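Local structure of putative silent information regulator 2 (Leishmania infantum, 5OL0) at residues 10-22 and 275-287. The protein catalyses the NAD-dependent removal of acetyl groups from lysines of proteins, as a member of the sirtuin family, and probably regulates gene expression. Sequence-based numbering, arbitrary orientation.
Sequences PHQEHVLGEPTLE and DVCRDVLFRGDCQ
The first torsion of His14 falls between the anti and the -60° positions (chi1 -148°) and swings its imidazole in over Cys277 O, while Cys277, whose SG is anti to its backbone N (chi1 172°), brings the sulfur obliquely to the same ring, 3.4 Å from His14 CD2. His14 NE2 donates a nearly straight bond to Asp279 O (2.8 Å); the oxygen lies in the imidazole plane, whereas NE2 approaches from above the plane of the carbonyl. His14 ND1 accepts from Leu16 N (3.1 Å) inside the type I turn His14–Gly17. These two bonds fix the ring's rotation and are consistent with the neutral tautomer protonated at NE2. Cys277 O sits over the centre of one ring face and also accepts from Val15 N (2.9 Å); Pro19 CB covers the opposite face near its rim. A water joins Glu13 O to Cys277 N. Segment 10-22 packs along the lead-in to strand 279-282 and against the side of it that bears Val280 and Phe282, at one edge of the parallel Rossmann-fold sheet, next to strand 239-242. Farther along, Val280 CG2 touches Pro19 O and CB, and Leu21 places CD2 over the centre of the Phe282 ring in a CH-pi contact (3.8 Å to the centroid). Thr20 CA lies at the ring edge, while Thr20 OG1 N-caps helix 21-30 by bonding Gly23 N. At the other end, Val15 CG2 presses tightly on Val276 CG2 (3.3 Å), the two side chains crossing at about a right angle.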
ATOM      1  N   PRO A  10      11.138 -33.608   5.291  1.00 47.81           N
ATOM      2  CA  PRO A  10      11.253 -32.845   6.567  1.00 48.31           C
ATOM      3  C   PRO A  10      11.537 -31.329   6.420  1.00 46.28           C
ATOM      4  O   PRO A  10      10.823 -30.537   7.031  1.00 37.42           O
ATOM      5  CB  PRO A  10      12.408 -33.538   7.282  1.00 48.58           C
ATOM      6  CG  PRO A  10      12.332 -34.956   6.819  1.00 51.05           C
ATOM      7  CD  PRO A  10      11.818 -34.917   5.393  1.00 49.13           C
ATOM      8  N   HIS A  11      12.527 -30.952   5.601  1.00 44.19           N
ATOM      9  CA  HIS A  11      12.912 -29.522   5.384  1.00 48.34           C
ATOM     10  C   HIS A  11      11.779 -28.604   4.826  1.00 47.50           C
ATOM     11  O   HIS A  11      11.873 -27.385   4.943  1.00 46.07           O
ATOM     12  CB  HIS A  11      14.216 -29.391   4.545  1.00 47.34           C
ATOM     13  CG  HIS A  11      14.082 -29.844   3.125  1.00 48.46           C
ATOM     14  ND1 HIS A  11      13.610 -29.017   2.127  1.00 58.85           N
ATOM     15  CD2 HIS A  11      14.323 -31.038   2.537  1.00 48.98           C
ATOM     16  CE1 HIS A  11      13.571 -29.683   0.984  1.00 63.58           C
ATOM     17  NE2 HIS A  11      14.006 -30.910   1.204  1.00 60.61           N
ATOM     18  N   GLN A  12      10.740 -29.222   4.264  1.00 46.62           N
ATOM     19  CA  GLN A  12       9.491 -28.559   3.890  1.00 53.96           C
ATOM     20  C   GLN A  12       8.392 -28.486   4.981  1.00 51.67           C
ATOM     21  O   GLN A  12       7.381 -27.841   4.750  1.00 54.35           O
ATOM     22  CB  GLN A  12       8.924 -29.243   2.653  1.00 57.75           C
ATOM     23  CG  GLN A  12       9.872 -29.180   1.467  1.00 64.69           C
ATOM     24  CD  GLN A  12       9.230 -29.730   0.230  1.00 71.94           C
ATOM     25  OE1 GLN A  12       8.931 -30.937   0.147  1.00 73.32           O
ATOM     26  NE2 GLN A  12       8.974 -28.845  -0.735  1.00 69.68           N
ATOM     27  N   GLU A  13       8.556 -29.106   6.157  1.00 40.62           N
ATOM     28  CA  GLU A  13       7.580 -28.883   7.245  1.00 43.94           C
ATOM     29  C   GLU A  13       7.468 -27.385   7.489  1.00 40.75           C
ATOM     30  O   GLU A  13       8.479 -26.702   7.830  1.00 38.77           O
ATOM     31  CB  GLU A  13       8.000 -29.524   8.584  1.00 46.11           C
ATOM     32  CG  GLU A  13       7.663 -30.985   8.702  1.00 58.26           C
ATOM     33  CD  GLU A  13       6.176 -31.260   8.694  1.00 56.47           C
ATOM     34  OE1 GLU A  13       5.365 -30.429   9.193  1.00 61.49           O
ATOM     35  OE2 GLU A  13       5.849 -32.336   8.180  1.00 61.15           O
ATOM     36  N   HIS A  14       6.231 -26.921   7.408  1.00 37.28           N
ATOM     37  CA  HIS A  14       5.913 -25.517   7.459  1.00 35.43           C
ATOM     38  C   HIS A  14       5.757 -24.985   8.888  1.00 34.53           C
ATOM     39  O   HIS A  14       5.072 -25.557   9.731  1.00 37.65           O
ATOM     40  CB  HIS A  14       4.622 -25.231   6.662  1.00 38.21           C
ATOM     41  CG  HIS A  14       4.643 -23.881   6.035  1.00 37.49           C
ATOM     42  ND1 HIS A  14       4.458 -22.748   6.775  1.00 32.88           N
ATOM     43  CD2 HIS A  14       4.948 -23.469   4.773  1.00 35.81           C
ATOM     44  CE1 HIS A  14       4.614 -21.689   6.004  1.00 33.02           C
ATOM     45  NE2 HIS A  14       4.908 -22.099   4.785  1.00 33.29           N
ATOM     46  N   VAL A  15       6.304 -23.814   9.132  1.00 34.30           N
ATOM     47  CA  VAL A  15       6.088 -23.122  10.413  1.00 38.78           C
ATOM     48  C   VAL A  15       4.584 -22.998  10.766  1.00 40.44           C
ATOM     49  O   VAL A  15       4.236 -22.942  11.955  1.00 34.94           O
ATOM     50  CB  VAL A  15       6.771 -21.727  10.353  1.00 44.31           C
ATOM     51  CG1 VAL A  15       6.360 -20.809  11.463  1.00 49.01           C
ATOM     52  CG2 VAL A  15       8.283 -21.899  10.407  1.00 46.88           C
ATOM     53  N   LEU A  16       3.696 -22.924   9.762  1.00 35.38           N
ATOM     54  CA  LEU A  16       2.259 -22.776  10.044  1.00 37.16           C
ATOM     55  C   LEU A  16       1.524 -24.112  10.339  1.00 41.65           C
ATOM     56  O   LEU A  16       0.333 -24.077  10.657  1.00 44.88           O
ATOM     57  CB  LEU A  16       1.533 -22.044   8.908  1.00 29.89           C
ATOM     58  CG  LEU A  16       1.876 -20.588   8.684  1.00 32.29           C
ATOM     59  CD1 LEU A  16       1.160 -20.097   7.422  1.00 35.12           C
ATOM     60  CD2 LEU A  16       1.502 -19.733   9.895  1.00 35.33           C
ATOM     61  N   GLY A  17       2.205 -25.248  10.173  1.00 41.43           N
ATOM     62  CA  GLY A  17       1.589 -26.565  10.289  1.00 44.30           C
ATOM     63  C   GLY A  17       0.997 -26.849   8.938  1.00 43.81           C
ATOM     64  O   GLY A  17       1.651 -27.400   8.087  1.00 51.86           O
ATOM     65  N   GLU A  18      -0.234 -26.406   8.713  1.00 48.12           N
ATOM     66  CA  GLU A  18      -0.853 -26.477   7.388  1.00 44.33           C
ATOM     67  C   GLU A  18      -0.785 -25.118   6.749  1.00 39.87           C
ATOM     68  O   GLU A  18      -1.301 -24.170   7.310  1.00 41.70           O
ATOM     69  CB  GLU A  18      -2.308 -26.915   7.495  1.00 52.40           C
ATOM     70  CG  GLU A  18      -2.482 -28.317   8.038  1.00 59.81           C
ATOM     71  CD  GLU A  18      -1.706 -29.321   7.207  1.00 67.46           C
ATOM     72  OE1 GLU A  18      -2.076 -29.514   6.018  1.00 72.14           O
ATOM     73  OE2 GLU A  18      -0.707 -29.878   7.732  1.00 74.23           O
ATOM     74  N   PRO A  19      -0.156 -25.005   5.576  1.00 41.65           N
ATOM     75  CA  PRO A  19       0.004 -23.679   4.950  1.00 42.05           C
ATOM     76  C   PRO A  19      -1.269 -23.235   4.193  1.00 35.06           C
ATOM     77  O   PRO A  19      -1.276 -23.090   2.964  1.00 37.78           O
ATOM     78  CB  PRO A  19       1.215 -23.895   3.999  1.00 42.28           C
ATOM     79  CG  PRO A  19       1.118 -25.323   3.621  1.00 43.22           C
ATOM     80  CD  PRO A  19       0.615 -26.041   4.856  1.00 41.09           C
ATOM     81  N   THR A  20      -2.350 -23.040   4.936  1.00 32.89           N
ATOM     82  CA  THR A  20      -3.680 -22.774   4.356  1.00 33.71           C
ATOM     83  C   THR A  20      -4.269 -21.601   5.130  1.00 30.82           C
ATOM     84  O   THR A  20      -3.757 -21.206   6.178  1.00 32.71           O
ATOM     85  CB  THR A  20      -4.622 -23.974   4.560  1.00 34.62           C
ATOM     86  OG1 THR A  20      -4.751 -24.200   5.955  1.00 34.63           O
ATOM     87  CG2 THR A  20      -4.040 -25.245   3.948  1.00 33.98           C
ATOM     88  N   LEU A  21      -5.363 -21.051   4.653  1.00 32.47           N
ATOM     89  CA  LEU A  21      -5.964 -19.927   5.399  1.00 31.71           C
ATOM     90  C   LEU A  21      -6.431 -20.378   6.778  1.00 32.89           C
ATOM     91  O   LEU A  21      -6.297 -19.634   7.778  1.00 28.94           O
ATOM     92  CB  LEU A  21      -7.066 -19.266   4.561  1.00 33.19           C
ATOM     93  CG  LEU A  21      -6.510 -18.534   3.341  1.00 31.63           C
ATOM     94  CD1 LEU A  21      -7.636 -18.255   2.376  1.00 36.23           C
ATOM     95  CD2 LEU A  21      -5.792 -17.257   3.744  1.00 33.59           C
ATOM     96  N   GLU A  22      -6.969 -21.601   6.827  1.00 32.79           N
ATOM     97  CA  GLU A  22      -7.307 -22.281   8.076  1.00 36.29           C
ATOM     98  C   GLU A  22      -6.127 -22.466   9.044  1.00 35.83           C
ATOM     99  O   GLU A  22      -6.220 -22.088  10.240  1.00 30.22           O
ATOM    100  CB  GLU A  22      -7.925 -23.660   7.771  1.00 42.97           C
ATOM    101  CG  GLU A  22      -8.335 -24.455   9.018  1.00 53.40           C
ATOM    102  CD  GLU A  22      -9.190 -25.694   8.712  1.00 55.62           C
ATOM    103  OE1 GLU A  22      -8.956 -26.344   7.668  1.00 59.76           O
ATOM    104  OE2 GLU A  22     -10.082 -26.002   9.534  1.00 57.21           O
ATOM    105  N   ASP A 275      17.320 -22.862   7.241  1.00 79.96           N
ATOM    106  CA  ASP A 275      16.205 -21.918   7.344  1.00 82.78           C
ATOM    107  C   ASP A 275      14.804 -22.550   7.091  1.00 80.07           C
ATOM    108  O   ASP A 275      14.501 -23.040   5.971  1.00 74.86           O
ATOM    109  CB  ASP A 275      16.446 -20.704   6.406  1.00 90.49           C
ATOM    110  CG  ASP A 275      16.721 -21.095   4.929  1.00 88.46           C
ATOM    111  OD1 ASP A 275      16.630 -22.280   4.555  1.00 83.79           O
ATOM    112  OD2 ASP A 275      17.025 -20.184   4.121  1.00 95.80           O
ATOM    113  N   VAL A 276      13.953 -22.525   8.125  1.00 70.11           N
ATOM    114  CA  VAL A 276      12.569 -23.082   8.032  1.00 67.90           C
ATOM    115  C   VAL A 276      11.703 -22.588   6.825  1.00 60.59           C
ATOM    116  O   VAL A 276      11.952 -21.542   6.211  1.00 53.65           O
ATOM    117  CB  VAL A 276      11.730 -22.924   9.349  1.00 70.28           C
ATOM    118  CG1 VAL A 276      12.309 -23.767  10.502  1.00 79.54           C
ATOM    119  CG2 VAL A 276      11.516 -21.452   9.720  1.00 63.43           C
ATOM    120  N   CYS A 277      10.696 -23.398   6.500  1.00 49.98           N
ATOM    121  CA  CYS A 277       9.771 -23.143   5.433  1.00 45.28           C
ATOM    122  C   CYS A 277       8.630 -22.299   6.062  1.00 39.07           C
ATOM    123  O   CYS A 277       7.851 -22.783   6.897  1.00 36.41           O
ATOM    124  CB  CYS A 277       9.318 -24.480   4.853  1.00 53.64           C
ATOM    125  SG  CYS A 277       7.990 -24.357   3.651  1.00 65.35           S
ATOM    126  N   ARG A 278       8.633 -21.000   5.739  1.00 33.13           N
ATOM    127  CA  ARG A 278       7.780 -20.032   6.416  1.00 32.42           C
ATOM    128  C   ARG A 278       6.925 -19.127   5.495  1.00 32.50           C
ATOM    129  O   ARG A 278       6.147 -18.361   6.013  1.00 33.04           O
ATOM    130  CB  ARG A 278       8.586 -19.217   7.467  1.00 31.36           C
ATOM    131  CG  ARG A 278       9.911 -18.584   7.032  1.00 32.26           C
ATOM    132  CD  ARG A 278       9.677 -17.402   6.139  1.00 36.54           C
ATOM    133  NE  ARG A 278      10.867 -16.625   5.843  1.00 36.83           N
ATOM    134  CZ  ARG A 278      11.299 -15.562   6.519  1.00 35.16           C
ATOM    135  NH1 ARG A 278      10.694 -15.084   7.606  1.00 35.20           N
ATOM    136  NH2 ARG A 278      12.371 -14.963   6.077  1.00 37.83           N
ATOM    137  N   ASP A 279       7.079 -19.231   4.178  1.00 31.44           N
ATOM    138  CA  ASP A 279       6.362 -18.435   3.173  1.00 32.60           C
ATOM    139  C   ASP A 279       5.235 -19.227   2.596  1.00 31.59           C
ATOM    140  O   ASP A 279       5.309 -20.456   2.504  1.00 30.39           O
ATOM    141  CB  ASP A 279       7.284 -18.068   2.004  1.00 34.36           C
ATOM    142  CG  ASP A 279       8.420 -17.206   2.416  1.00 36.47           C
ATOM    143  OD1 ASP A 279       8.295 -16.495   3.423  1.00 36.00           O
ATOM    144  OD2 ASP A 279       9.461 -17.230   1.733  1.00 35.75           O
ATOM    145  N   VAL A 280       4.128 -18.536   2.362  1.00 28.72           N
ATOM    146  CA  VAL A 280       3.003 -19.076   1.638  1.00 30.56           C
ATOM    147  C   VAL A 280       2.432 -18.020   0.703  1.00 29.89           C
ATOM    148  O   VAL A 280       2.427 -16.830   1.046  1.00 27.27           O
ATOM    149  CB  VAL A 280       1.985 -19.627   2.641  1.00 33.10           C
ATOM    150  CG1 VAL A 280       1.467 -18.543   3.549  1.00 36.40           C
ATOM    151  CG2 VAL A 280       0.875 -20.316   1.912  1.00 32.59           C
ATOM    152  N   LEU A 281       2.040 -18.451  -0.491  1.00 28.28           N
ATOM    153  CA  LEU A 281       1.376 -17.613  -1.495  1.00 26.75           C
ATOM    154  C   LEU A 281      -0.057 -18.030  -1.713  1.00 26.79           C
ATOM    155  O   LEU A 281      -0.314 -19.189  -2.029  1.00 27.70           O
ATOM    156  CB  LEU A 281       2.051 -17.737  -2.815  1.00 28.65           C
ATOM    157  CG  LEU A 281       1.511 -16.937  -3.981  1.00 28.80           C
ATOM    158  CD1 LEU A 281       1.638 -15.442  -3.787  1.00 30.97           C
ATOM    159  CD2 LEU A 281       2.314 -17.389  -5.180  1.00 34.57           C
ATOM    160  N   PHE A 282      -0.991 -17.111  -1.475  1.00 27.03           N
ATOM    161  CA  PHE A 282      -2.403 -17.360  -1.665  1.00 26.13           C
ATOM    162  C   PHE A 282      -2.768 -16.562  -2.883  1.00 29.18           C
ATOM    163  O   PHE A 282      -2.797 -15.316  -2.841  1.00 28.82           O
ATOM    164  CB  PHE A 282      -3.206 -16.910  -0.452  1.00 28.16           C
ATOM    165  CG  PHE A 282      -2.965 -17.756   0.781  1.00 28.86           C
ATOM    166  CD1 PHE A 282      -3.319 -19.087   0.798  1.00 29.70           C
ATOM    167  CD2 PHE A 282      -2.410 -17.202   1.929  1.00 31.69           C
ATOM    168  CE1 PHE A 282      -3.118 -19.874   1.922  1.00 33.82           C
ATOM    169  CE2 PHE A 282      -2.236 -17.968   3.092  1.00 31.77           C
ATOM    170  CZ  PHE A 282      -2.553 -19.312   3.071  1.00 32.37           C
ATOM    171  N   ARG A 283      -3.069 -17.276  -3.979  1.00 28.71           N
ATOM    172  CA  ARG A 283      -3.460 -16.663  -5.269  1.00 29.84           C
ATOM    173  C   ARG A 283      -4.937 -16.316  -5.239  1.00 32.49           C
ATOM    174  O   ARG A 283      -5.618 -16.589  -4.267  1.00 33.85           O
ATOM    175  CB  ARG A 283      -3.243 -17.658  -6.400  1.00 34.31           C
ATOM    176  CG  ARG A 283      -1.847 -18.158  -6.626  1.00 36.19           C
ATOM    177  CD  ARG A 283      -0.895 -17.034  -6.922  1.00 40.83           C
ATOM    178  NE  ARG A 283      -0.980 -16.500  -8.294  1.00 48.24           N
ATOM    179  CZ  ARG A 283      -0.240 -16.891  -9.339  1.00 42.33           C
ATOM    180  NH1 ARG A 283       0.654 -17.864  -9.254  1.00 37.09           N
ATOM    181  NH2 ARG A 283      -0.401 -16.277 -10.486  1.00 47.62           N
ATOM    182  N   GLY A 284      -5.477 -15.769  -6.315  1.00 30.09           N
ATOM    183  CA  GLY A 284      -6.896 -15.409  -6.306  1.00 30.87           C
ATOM    184  C   GLY A 284      -7.118 -13.989  -5.782  1.00 31.23           C
ATOM    185  O   GLY A 284      -6.194 -13.185  -5.639  1.00 30.37           O
ATOM    186  N   ASP A 285      -8.371 -13.676  -5.532  1.00 29.95           N
ATOM    187  CA  ASP A 285      -8.791 -12.371  -5.117  1.00 29.55           C
ATOM    188  C   ASP A 285      -8.504 -12.225  -3.616  1.00 31.45           C
ATOM    189  O   ASP A 285      -9.084 -12.947  -2.756  1.00 31.19           O
ATOM    190  CB  ASP A 285     -10.282 -12.246  -5.343  1.00 34.27           C
ATOM    191  CG  ASP A 285     -10.811 -10.846  -5.091  1.00 37.33           C
ATOM    192  OD1 ASP A 285     -10.075  -9.882  -4.752  1.00 41.28           O
ATOM    193  OD2 ASP A 285     -12.029 -10.730  -5.219  1.00 43.78           O
ATOM    194  N   CYS A 286      -7.649 -11.261  -3.319  1.00 25.39           N
ATOM    195  CA  CYS A 286      -7.248 -10.979  -1.934  1.00 29.53           C
ATOM    196  C   CYS A 286      -8.483 -10.584  -1.086  1.00 26.80           C
ATOM    197  O   CYS A 286      -8.522 -10.903   0.113  1.00 29.34           O
ATOM    198  CB  CYS A 286      -6.150  -9.934  -1.926  1.00 29.70           C
ATOM    199  SG  CYS A 286      -6.643  -8.295  -2.552  1.00 33.67           S
ATOM    200  N   GLN A 287      -9.521 -10.016  -1.712  1.00 24.98           N
ATOM    201  CA  GLN A 287     -10.700  -9.649  -0.981  1.00 28.88           C
ATOM    202  C   GLN A 287     -11.392 -10.935  -0.470  1.00 32.40           C
ATOM    203  O   GLN A 287     -11.788 -10.993   0.703  1.00 33.50           O
ATOM    204  CB  GLN A 287     -11.661  -8.781  -1.822  1.00 29.34           C
ATOM    205  CG  GLN A 287     -11.027  -7.538  -2.383  1.00 29.69           C
ATOM    206  CD  GLN A 287     -10.586  -6.544  -1.350  1.00 29.67           C
ATOM    207  OE1 GLN A 287     -11.102  -6.504  -0.213  1.00 29.93           O
ATOM    208  NE2 GLN A 287      -9.726  -5.646  -1.766  1.00 29.14           N
TER
HETATM  209  O   HOH W   1      10.838 -25.979   7.824  1.00 50.11           O